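Ulvan Lyase-PL25 (Pseudoalteromonas sp. PLSV, PDB 5UAM) cleaves ulvan, the sulfated rhamnose- and uronic acid-containing polysaccharide of green seaweed cell walls, by the lyase reaction of polysaccharide lyase family 25. Local coordinates at residues A[219-224]-A[235-240]; A[259-264]-A[304-309]. One frame throughout, in Å; residues are numbered along the deposited sequence.

Contact 1 pairs the two strands of a beta hairpin in a beta-propeller lyase, and contact 2 packs the strand that follows that hairpin in the sheet, 259-264, against the first strand of the next sheet, 304-309. Their centres lie about 6 Å apart. Strand 235-240 joins them through two probable hydrogen bonds: Tyr262 N lies 2.8 Å from Tyr237 O within the sheet, and Asp238 OD2 2.7 Å from Thr304 OG1 between sheets. Contact 1 holds His240 of the zinc site and Tyr222, a likely substrate-binding residue whose hydroxyl meets a phosphate ion. Between nearest side-chain atoms, Thr304 of contact 2 is about 8 Å from His240, and Asn306 about 5 Å from Tyr222.

Contact 1. Residues A[219-224]-A[235-240]. With ZN (zinc ion), chain D; PO4 (phosphate ion), chain E.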
ATOM      1  N   ASP A 219      19.617  -8.916  -4.983  1.00 20.51           N
ATOM      2  CA  ASP A 219      18.503  -9.091  -4.063  1.00 20.14           C
ATOM      3  C   ASP A 219      17.726  -7.781  -3.959  1.00 18.13           C
ATOM      4  O   ASP A 219      18.303  -6.720  -3.708  1.00 19.22           O
ATOM      5  CB  ASP A 219      18.988  -9.455  -2.657  1.00 19.11           C
ATOM      6  CG  ASP A 219      19.645 -10.822  -2.558  1.00 19.92           C
ATOM      7  OD1 ASP A 219      19.405 -11.737  -3.383  1.00 21.36           O
ATOM      8  OD2 ASP A 219      20.410 -10.980  -1.581  1.00 22.03           O
ATOM      9  N   SER A 220      16.411  -7.867  -4.122  1.00 15.93           N
ATOM     10  CA  SER A 220      15.510  -6.725  -4.085  1.00 14.60           C
ATOM     11  C   SER A 220      14.221  -7.186  -3.426  1.00 15.28           C
ATOM     12  O   SER A 220      13.936  -8.386  -3.368  1.00 15.94           O
ATOM     13  CB  SER A 220      15.285  -6.231  -5.517  1.00 16.86           C
ATOM     14  OG  SER A 220      14.510  -5.059  -5.599  1.00 17.39           O
ATOM     15  N   TRP A 221      13.437  -6.227  -2.923  1.00 15.16           N
ATOM     16  CA  TRP A 221      12.311  -6.570  -2.057  1.00 14.24           C
ATOM     17  C   TRP A 221      11.120  -5.648  -2.282  1.00 13.26           C
ATOM     18  O   TRP A 221      11.261  -4.524  -2.756  1.00 14.30           O
ATOM     19  CB  TRP A 221      12.703  -6.416  -0.587  1.00 15.69           C
ATOM     20  CG  TRP A 221      13.881  -7.237  -0.182  1.00 13.85           C
ATOM     21  CD1 TRP A 221      15.201  -6.826  -0.077  1.00 15.89           C
ATOM     22  CD2 TRP A 221      13.861  -8.613   0.210  1.00 13.74           C
ATOM     23  NE1 TRP A 221      15.978  -7.870   0.353  1.00 16.15           N
ATOM     24  CE2 TRP A 221      15.184  -8.978   0.534  1.00 14.17           C
ATOM     25  CE3 TRP A 221      12.848  -9.572   0.325  1.00 15.55           C
ATOM     26  CZ2 TRP A 221      15.516 -10.260   0.965  1.00 16.07           C
ATOM     27  CZ3 TRP A 221      13.179 -10.848   0.744  1.00 15.95           C
ATOM     28  CH2 TRP A 221      14.501 -11.184   1.060  1.00 16.64           C
ATOM     29  N   TYR A 222       9.954  -6.129  -1.838  1.00 13.47           N
ATOM     30  CA  TYR A 222       8.768  -5.286  -1.701  1.00 12.40           C
ATOM     31  C   TYR A 222       8.097  -5.630  -0.380  1.00 12.96           C
ATOM     32  O   TYR A 222       7.819  -6.802  -0.109  1.00 14.59           O
ATOM     33  CB  TYR A 222       7.776  -5.523  -2.850  1.00 13.99           C
ATOM     34  CG  TYR A 222       8.289  -5.026  -4.180  1.00 13.45           C
ATOM     35  CD1 TYR A 222       9.052  -5.863  -4.995  1.00 14.43           C
ATOM     36  CD2 TYR A 222       8.034  -3.740  -4.628  1.00 12.85           C
ATOM     37  CE1 TYR A 222       9.554  -5.421  -6.206  1.00 12.73           C
ATOM     38  CE2 TYR A 222       8.524  -3.287  -5.821  1.00 12.93           C
ATOM     39  CZ  TYR A 222       9.267  -4.147  -6.642  1.00 12.42           C
ATOM     40  OH  TYR A 222       9.769  -3.705  -7.842  1.00 15.52           O
ATOM     41  N   ALA A 223       7.837  -4.616   0.439  1.00 12.50           N
ATOM     42  CA  ALA A 223       7.344  -4.834   1.794  1.00 12.67           C
ATOM     43  C   ALA A 223       6.057  -4.059   2.037  1.00 12.03           C
ATOM     44  O   ALA A 223       5.800  -3.030   1.416  1.00 12.52           O
ATOM     45  CB  ALA A 223       8.395  -4.395   2.833  1.00 13.78           C
ATOM     46  N   TRP A 224       5.257  -4.573   2.964  1.00 11.98           N
ATOM     47  CA  TRP A 224       4.065  -3.919   3.475  1.00 11.27           C
ATOM     48  C   TRP A 224       4.135  -3.976   4.991  1.00 12.53           C
ATOM     49  O   TRP A 224       4.160  -5.070   5.586  1.00 12.24           O
ATOM     50  CB  TRP A 224       2.804  -4.612   2.974  1.00 11.21           C
ATOM     51  CG  TRP A 224       1.520  -3.846   3.131  1.00 12.35           C
ATOM     52  CD1 TRP A 224       0.915  -3.065   2.184  1.00 12.75           C
ATOM     53  CD2 TRP A 224       0.675  -3.790   4.289  1.00 11.25           C
ATOM     54  NE1 TRP A 224      -0.255  -2.548   2.668  1.00 12.47           N
ATOM     55  CE2 TRP A 224      -0.425  -2.981   3.960  1.00 12.06           C
ATOM     56  CE3 TRP A 224       0.732  -4.360   5.566  1.00 12.96           C
ATOM     57  CZ2 TRP A 224      -1.446  -2.714   4.865  1.00 13.53           C
ATOM     58  CZ3 TRP A 224      -0.292  -4.084   6.452  1.00 13.24           C
ATOM     59  CH2 TRP A 224      -1.343  -3.284   6.106  1.00 14.22           C
ATOM     60  N   VAL A 235       5.408  -6.833   9.288  1.00 12.96           N
ATOM     61  CA  VAL A 235       5.860  -6.579   7.924  1.00 14.22           C
ATOM     62  C   VAL A 235       5.787  -7.878   7.122  1.00 13.66           C
ATOM     63  O   VAL A 235       6.424  -8.870   7.498  1.00 13.56           O
ATOM     64  CB  VAL A 235       7.288  -6.015   7.889  1.00 14.39           C
ATOM     65  CG1 VAL A 235       7.682  -5.645   6.456  1.00 16.98           C
ATOM     66  CG2 VAL A 235       7.408  -4.808   8.834  1.00 16.09           C
ATOM     67  N   SER A 236       5.057  -7.858   5.998  1.00 12.53           N
ATOM     68  CA  SER A 236       5.081  -8.950   5.043  1.00 12.84           C
ATOM     69  C   SER A 236       5.795  -8.468   3.794  1.00 13.44           C
ATOM     70  O   SER A 236       5.760  -7.284   3.454  1.00 15.74           O
ATOM     71  CB  SER A 236       3.688  -9.468   4.706  1.00 14.65           C
ATOM     72  OG  SER A 236       2.886  -8.424   4.194  1.00 15.47           O
ATOM     73  N   TYR A 237       6.471  -9.378   3.117  1.00 12.66           N
ATOM     74  CA  TYR A 237       7.275  -8.934   1.989  1.00 13.77           C
ATOM     75  C   TYR A 237       7.481 -10.076   1.010  1.00 14.38           C
ATOM     76  O   TYR A 237       7.456 -11.240   1.388  1.00 13.88           O
ATOM     77  CB  TYR A 237       8.621  -8.359   2.437  1.00 14.48           C
ATOM     78  CG  TYR A 237       9.458  -9.139   3.439  1.00 12.86           C
ATOM     79  CD1 TYR A 237       9.146  -9.137   4.800  1.00 14.57           C
ATOM     80  CD2 TYR A 237      10.621  -9.782   3.040  1.00 14.64           C
ATOM     81  CE1 TYR A 237       9.946  -9.772   5.710  1.00 15.16           C
ATOM     82  CE2 TYR A 237      11.425 -10.420   3.948  1.00 15.28           C
ATOM     83  CZ  TYR A 237      11.093 -10.409   5.290  1.00 15.14           C
ATOM     84  OH  TYR A 237      11.929 -11.033   6.200  1.00 16.06           O
ATOM     85  N   ASP A 238       7.653  -9.724  -0.263  1.00 14.13           N
ATOM     86  CA  ASP A 238       8.093 -10.690  -1.267  1.00 15.23           C
ATOM     87  C   ASP A 238       9.452 -10.284  -1.822  1.00 14.67           C
ATOM     88  O   ASP A 238       9.938  -9.167  -1.612  1.00 14.57           O
ATOM     89  CB  ASP A 238       7.041 -10.982  -2.373  1.00 14.48           C
ATOM     90  CG  ASP A 238       6.704  -9.784  -3.277  1.00 15.87           C
ATOM     91  OD1 ASP A 238       6.818  -8.620  -2.877  1.00 16.28           O
ATOM     92  OD2 ASP A 238       6.259 -10.041  -4.429  1.00 16.71           O
ATOM     93  N   TYR A 239      10.079 -11.241  -2.497  1.00 15.77           N
ATOM     94  CA  TYR A 239      11.433 -11.093  -3.016  1.00 15.46           C
ATOM     95  C   TYR A 239      11.420 -10.861  -4.521  1.00 15.47           C
ATOM     96  O   TYR A 239      10.759 -11.597  -5.258  1.00 17.20           O
ATOM     97  CB  TYR A 239      12.253 -12.333  -2.689  1.00 16.43           C
ATOM     98  CG  TYR A 239      13.643 -12.317  -3.285  1.00 16.74           C
ATOM     99  CD1 TYR A 239      14.659 -11.607  -2.689  1.00 18.89           C
ATOM    100  CD2 TYR A 239      13.940 -13.060  -4.420  1.00 18.80           C
ATOM    101  CE1 TYR A 239      15.928 -11.604  -3.222  1.00 20.20           C
ATOM    102  CE2 TYR A 239      15.218 -13.066  -4.964  1.00 20.42           C
ATOM    103  CZ  TYR A 239      16.211 -12.337  -4.350  1.00 19.07           C
ATOM    104  OH  TYR A 239      17.471 -12.349  -4.889  1.00 20.98           O
ATOM    105  N   HIS A 240      12.164  -9.855  -4.966  1.00 17.05           N
ATOM    106  CA  HIS A 240      12.341  -9.543  -6.381  1.00 16.50           C
ATOM    107  C   HIS A 240      13.727 -10.021  -6.822  1.00 19.34           C
ATOM    108  O   HIS A 240      14.748  -9.590  -6.268  1.00 18.82           O
ATOM    109  CB  HIS A 240      12.160  -8.035  -6.593  1.00 15.91           C
ATOM    110  CG  HIS A 240      12.560  -7.543  -7.949  1.00 17.86           C
ATOM    111  ND1 HIS A 240      12.152  -8.147  -9.119  1.00 18.44           N
ATOM    112  CD2 HIS A 240      13.318  -6.485  -8.317  1.00 17.90           C
ATOM    113  CE1 HIS A 240      12.655  -7.486 -10.149  1.00 19.95           C
ATOM    114  NE2 HIS A 240      13.357  -6.464  -9.690  1.00 18.10           N
TER
HETATM  115 ZN    ZN D 502      14.586  -5.123 -10.618  1.00 20.80          ZN
HETATM  116  P   PO4 E 503       9.026  -0.286  -9.255  1.00 17.21           P
HETATM  117  O1  PO4 E 503       9.650  -0.850 -10.516  1.00 23.07           O
HETATM  118  O2  PO4 E 503       9.294  -1.170  -8.107  1.00 16.54           O
HETATM  119  O3  PO4 E 503       7.544  -0.230  -9.537  1.00 22.87           O
HETATM  120  O4  PO4 E 503       9.639   1.089  -9.007  1.00 20.10           O
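Tyr239 and Tyr237 turn their ring edges toward the indole of Trp221 across an antiparallel beta hairpin of the propeller. Tyr239 makes an edge-to-face pair with centroids 5.1 Å apart and planes at 73°, its CD1 over one indole face near the rim. Tyr237 makes an offset edge-to-face pair, lying alongside the indole with CD2 3.5 Å from Trp221 CE3. Its CG sits between the backbone N and the carbonyl carbon (chi1 48°), which swings the ring beside the tryptophan. At the far end of its ring, Tyr239 OH donates a 2.5 Å hydrogen bond to Asp219 OD1, reaching the anti side of a carboxylate that also forms salt bridges with Lys210 and with Arg287 of helix 287-293. This charged surrounding probably keeps Asp219 ionised.

The opposite face of the sheet carries Ser220, Tyr222, Asp238 and His240. Tyr222 lies alongside His240, and His240 CB is 3.7 Å from Tyr222 CE1, at the edge of the phenol ring. Asp238 N binds Tyr222 O at 2.9 Å, while Asp238 OD2 turns to Arg258 and Thr304. Tyr222 OH donates to phosphate O2 at 2.6 Å; the ion, probably from the crystallisation liquor, sits among the likely substrate-binding residues His119, Arg180 and His184, next to His99, the probable proton donor. With CG anti to the backbone N (chi1 169°), His240 carries its imidazole out along this face, where NE2 binds zinc at 2.0 Å alongside His184, Cys242 and His254.

Contact 2. Residues A[259-264]-A[304-309]; sequences HDVYFM and TFNGST
His259 meets Thr304 where the two strands come closest, its backbone N 3.1 Å from Thr304 OG1 but at too poor an angle for a hydrogen bond. That hydroxyl is instead engaged by Asp238 OD2. At Asp260 the contact is with the other branch of the threonine: CG2 lies 3.6 Å from Asp260 N, while the aspartate CB is directed away from strand 304-309 and OD1 accepts a hydrogen bond from Thr299 N. Replacing Thr304 with alanine removes both branches and would probably leave Asp238 OD2 without this hydroxyl partner and a gap beside Asp260 N. Val261 points toward the other strand, and its CG2 meets Asn306 OD1 at 4.0 Å, the two side chains crossing at about a right angle. Phe263, with CG anti to the backbone N (chi1 179°), brings its ring edge to Thr309, CE1 lying 3.6 Å from OG1, which is hydrogen-bonded to His318 O. The strands run roughly parallel, at 21°, but share no hydrogen bond, and each contact between them involves a side chain. Strand 258-267 pairs with strand 232-243, whereas strand 303-311, with a classic beta bulge at Gly307 and Ser308 opposite Ala320, pairs with strand 317-324, whose Ile319 and Ile321 also pack against Val261.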
ATOM      1  N   HIS A 259       8.960 -13.620  -6.128  1.00 15.78           N
ATOM      2  CA  HIS A 259       8.450 -14.874  -5.600  1.00 15.68           C
ATOM      3  C   HIS A 259       8.315 -14.796  -4.092  1.00 17.14           C
ATOM      4  O   HIS A 259       8.998 -14.017  -3.422  1.00 16.43           O
ATOM      5  CB  HIS A 259       9.385 -16.044  -5.864  1.00 17.57           C
ATOM      6  CG  HIS A 259       9.725 -16.233  -7.299  1.00 19.03           C
ATOM      7  ND1 HIS A 259       8.830 -16.733  -8.220  1.00 20.95           N
ATOM      8  CD2 HIS A 259      10.873 -15.995  -7.974  1.00 22.06           C
ATOM      9  CE1 HIS A 259       9.408 -16.769  -9.409  1.00 25.02           C
ATOM     10  NE2 HIS A 259      10.648 -16.330  -9.283  1.00 22.03           N
ATOM     11  N   ASP A 260       7.458 -15.679  -3.583  1.00 16.02           N
ATOM     12  CA  ASP A 260       7.374 -16.062  -2.172  1.00 15.72           C
ATOM     13  C   ASP A 260       6.810 -14.949  -1.304  1.00 15.43           C
ATOM     14  O   ASP A 260       6.556 -13.834  -1.776  1.00 18.56           O
ATOM     15  CB  ASP A 260       8.736 -16.552  -1.651  1.00 15.46           C
ATOM     16  CG  ASP A 260       9.307 -17.687  -2.491  1.00 17.50           C
ATOM     17  OD1 ASP A 260       8.540 -18.444  -3.139  1.00 18.12           O
ATOM     18  OD2 ASP A 260      10.555 -17.844  -2.502  1.00 22.50           O
ATOM     19  N   VAL A 261       6.535 -15.261  -0.043  1.00 14.39           N
ATOM     20  CA  VAL A 261       6.126 -14.238   0.907  1.00 15.24           C
ATOM     21  C   VAL A 261       6.717 -14.579   2.263  1.00 14.08           C
ATOM     22  O   VAL A 261       6.807 -15.752   2.638  1.00 15.46           O
ATOM     23  CB  VAL A 261       4.589 -14.004   0.920  1.00 15.22           C
ATOM     24  CG1 VAL A 261       3.840 -15.158   1.554  1.00 17.30           C
ATOM     25  CG2 VAL A 261       4.245 -12.690   1.611  1.00 15.04           C
ATOM     26  N   TYR A 262       7.145 -13.536   2.965  1.00 14.34           N
ATOM     27  CA  TYR A 262       7.869 -13.609   4.216  1.00 14.90           C
ATOM     28  C   TYR A 262       7.166 -12.720   5.237  1.00 13.78           C
ATOM     29  O   TYR A 262       6.382 -11.832   4.879  1.00 13.07           O
ATOM     30  CB  TYR A 262       9.277 -13.060   4.029  1.00 15.94           C
ATOM     31  CG  TYR A 262      10.141 -13.704   2.958  1.00 15.68           C
ATOM     32  CD1 TYR A 262       9.981 -13.384   1.617  1.00 14.74           C
ATOM     33  CD2 TYR A 262      11.153 -14.568   3.303  1.00 16.00           C
ATOM     34  CE1 TYR A 262      10.788 -13.937   0.654  1.00 15.94           C
ATOM     35  CE2 TYR A 262      11.977 -15.122   2.347  1.00 18.97           C
ATOM     36  CZ  TYR A 262      11.801 -14.781   1.024  1.00 16.99           C
ATOM     37  OH  TYR A 262      12.610 -15.332   0.047  1.00 22.15           O
ATOM     38  N   PHE A 263       7.501 -12.930   6.515  1.00 14.19           N
ATOM     39  CA  PHE A 263       6.880 -12.207   7.623  1.00 13.85           C
ATOM     40  C   PHE A 263       7.877 -11.956   8.750  1.00 13.00           C
ATOM     41  O   PHE A 263       8.608 -12.856   9.144  1.00 14.46           O
ATOM     42  CB  PHE A 263       5.717 -13.014   8.212  1.00 13.83           C
ATOM     43  CG  PHE A 263       5.051 -12.341   9.364  1.00 14.73           C
ATOM     44  CD1 PHE A 263       4.050 -11.410   9.152  1.00 14.28           C
ATOM     45  CD2 PHE A 263       5.461 -12.596  10.666  1.00 15.85           C
ATOM     46  CE1 PHE A 263       3.474 -10.757  10.228  1.00 16.11           C
ATOM     47  CE2 PHE A 263       4.888 -11.934  11.709  1.00 15.17           C
ATOM     48  CZ  PHE A 263       3.898 -11.025  11.495  1.00 15.89           C
ATOM     49  N   MET A 264       7.858 -10.744   9.305  1.00 14.58           N
ATOM     50  CA  MET A 264       8.585 -10.482  10.534  1.00 15.50           C
ATOM     51  C   MET A 264       7.908  -9.355  11.301  1.00 12.92           C
ATOM     52  O   MET A 264       7.050  -8.648  10.773  1.00 13.81           O
ATOM     53  CB  MET A 264      10.070 -10.190  10.265  1.00 15.76           C
ATOM     54  CG  MET A 264      10.328  -8.973   9.424  1.00 14.17           C
ATOM     55  SD  MET A 264      12.035  -9.086   8.823  1.00 16.81           S
ATOM     56  CE  MET A 264      12.186  -7.554   7.897  1.00 16.88           C
ATOM     57  N   THR A 304       4.871 -13.162  -7.906  1.00 15.46           N
ATOM     58  CA  THR A 304       4.083 -12.532  -6.853  1.00 14.39           C
ATOM     59  C   THR A 304       3.965 -11.024  -7.020  1.00 14.15           C
ATOM     60  O   THR A 304       4.724 -10.369  -7.743  1.00 15.82           O
ATOM     61  CB  THR A 304       4.677 -12.836  -5.471  1.00 16.85           C
ATOM     62  OG1 THR A 304       6.075 -12.537  -5.496  1.00 16.42           O
ATOM     63  CG2 THR A 304       4.462 -14.303  -5.131  1.00 16.17           C
ATOM     64  N   PHE A 305       2.968 -10.491  -6.334  1.00 14.91           N
ATOM     65  CA  PHE A 305       2.792  -9.062  -6.146  1.00 14.73           C
ATOM     66  C   PHE A 305       2.247  -8.936  -4.740  1.00 14.59           C
ATOM     67  O   PHE A 305       1.233  -9.557  -4.407  1.00 15.11           O
ATOM     68  CB  PHE A 305       1.805  -8.484  -7.174  1.00 14.97           C
ATOM     69  CG  PHE A 305       1.627  -6.986  -7.091  1.00 13.36           C
ATOM     70  CD1 PHE A 305       2.547  -6.138  -7.673  1.00 15.05           C
ATOM     71  CD2 PHE A 305       0.525  -6.444  -6.449  1.00 15.20           C
ATOM     72  CE1 PHE A 305       2.372  -4.758  -7.597  1.00 17.93           C
ATOM     73  CE2 PHE A 305       0.357  -5.082  -6.386  1.00 15.41           C
ATOM     74  CZ  PHE A 305       1.273  -4.259  -6.957  1.00 15.13           C
ATOM     75  N   ASN A 306       2.962  -8.220  -3.896  1.00 14.88           N
ATOM     76  CA  ASN A 306       2.676  -8.263  -2.477  1.00 15.16           C
ATOM     77  C   ASN A 306       1.301  -7.677  -2.150  1.00 15.36           C
ATOM     78  O   ASN A 306       0.730  -6.856  -2.890  1.00 15.04           O
ATOM     79  CB  ASN A 306       3.775  -7.534  -1.708  1.00 13.99           C
ATOM     80  CG  ASN A 306       3.838  -7.934  -0.277  1.00 15.95           C
ATOM     81  OD1 ASN A 306       3.541  -9.060   0.079  1.00 19.61           O
ATOM     82  ND2 ASN A 306       4.248  -6.995   0.567  1.00 15.50           N
ATOM     83  N   GLY A 307       0.771  -8.119  -1.016  1.00 14.49           N
ATOM     84  CA  GLY A 307      -0.500  -7.667  -0.496  1.00 13.03           C
ATOM     85  C   GLY A 307      -0.312  -6.998   0.841  1.00 14.84           C
ATOM     86  O   GLY A 307       0.330  -5.957   0.895  1.00 15.90           O
ATOM     87  N   SER A 308      -0.857  -7.565   1.913  1.00 12.15           N
ATOM     88  CA  SER A 308      -0.868  -6.922   3.220  1.00 11.83           C
ATOM     89  C   SER A 308      -0.896  -8.011   4.279  1.00 11.91           C
ATOM     90  O   SER A 308      -1.018  -9.199   3.980  1.00 12.99           O
ATOM     91  CB  SER A 308      -2.092  -6.026   3.366  1.00 12.81           C
ATOM     92  OG  SER A 308      -3.254  -6.834   3.157  1.00 13.44           O
ATOM     93  N   THR A 309      -0.779  -7.595   5.536  1.00 11.66           N
ATOM     94  CA  THR A 309      -0.770  -8.538   6.650  1.00 11.81           C
ATOM     95  C   THR A 309      -1.486  -7.934   7.849  1.00 11.50           C
ATOM     96  O   THR A 309      -1.404  -6.734   8.099  1.00 12.26           O
ATOM     97  CB  THR A 309       0.678  -8.975   6.989  1.00 12.99           C
ATOM     98  OG1 THR A 309       0.679  -9.900   8.080  1.00 14.25           O
ATOM     99  CG2 THR A 309       1.548  -7.803   7.365  1.00 13.44           C
TER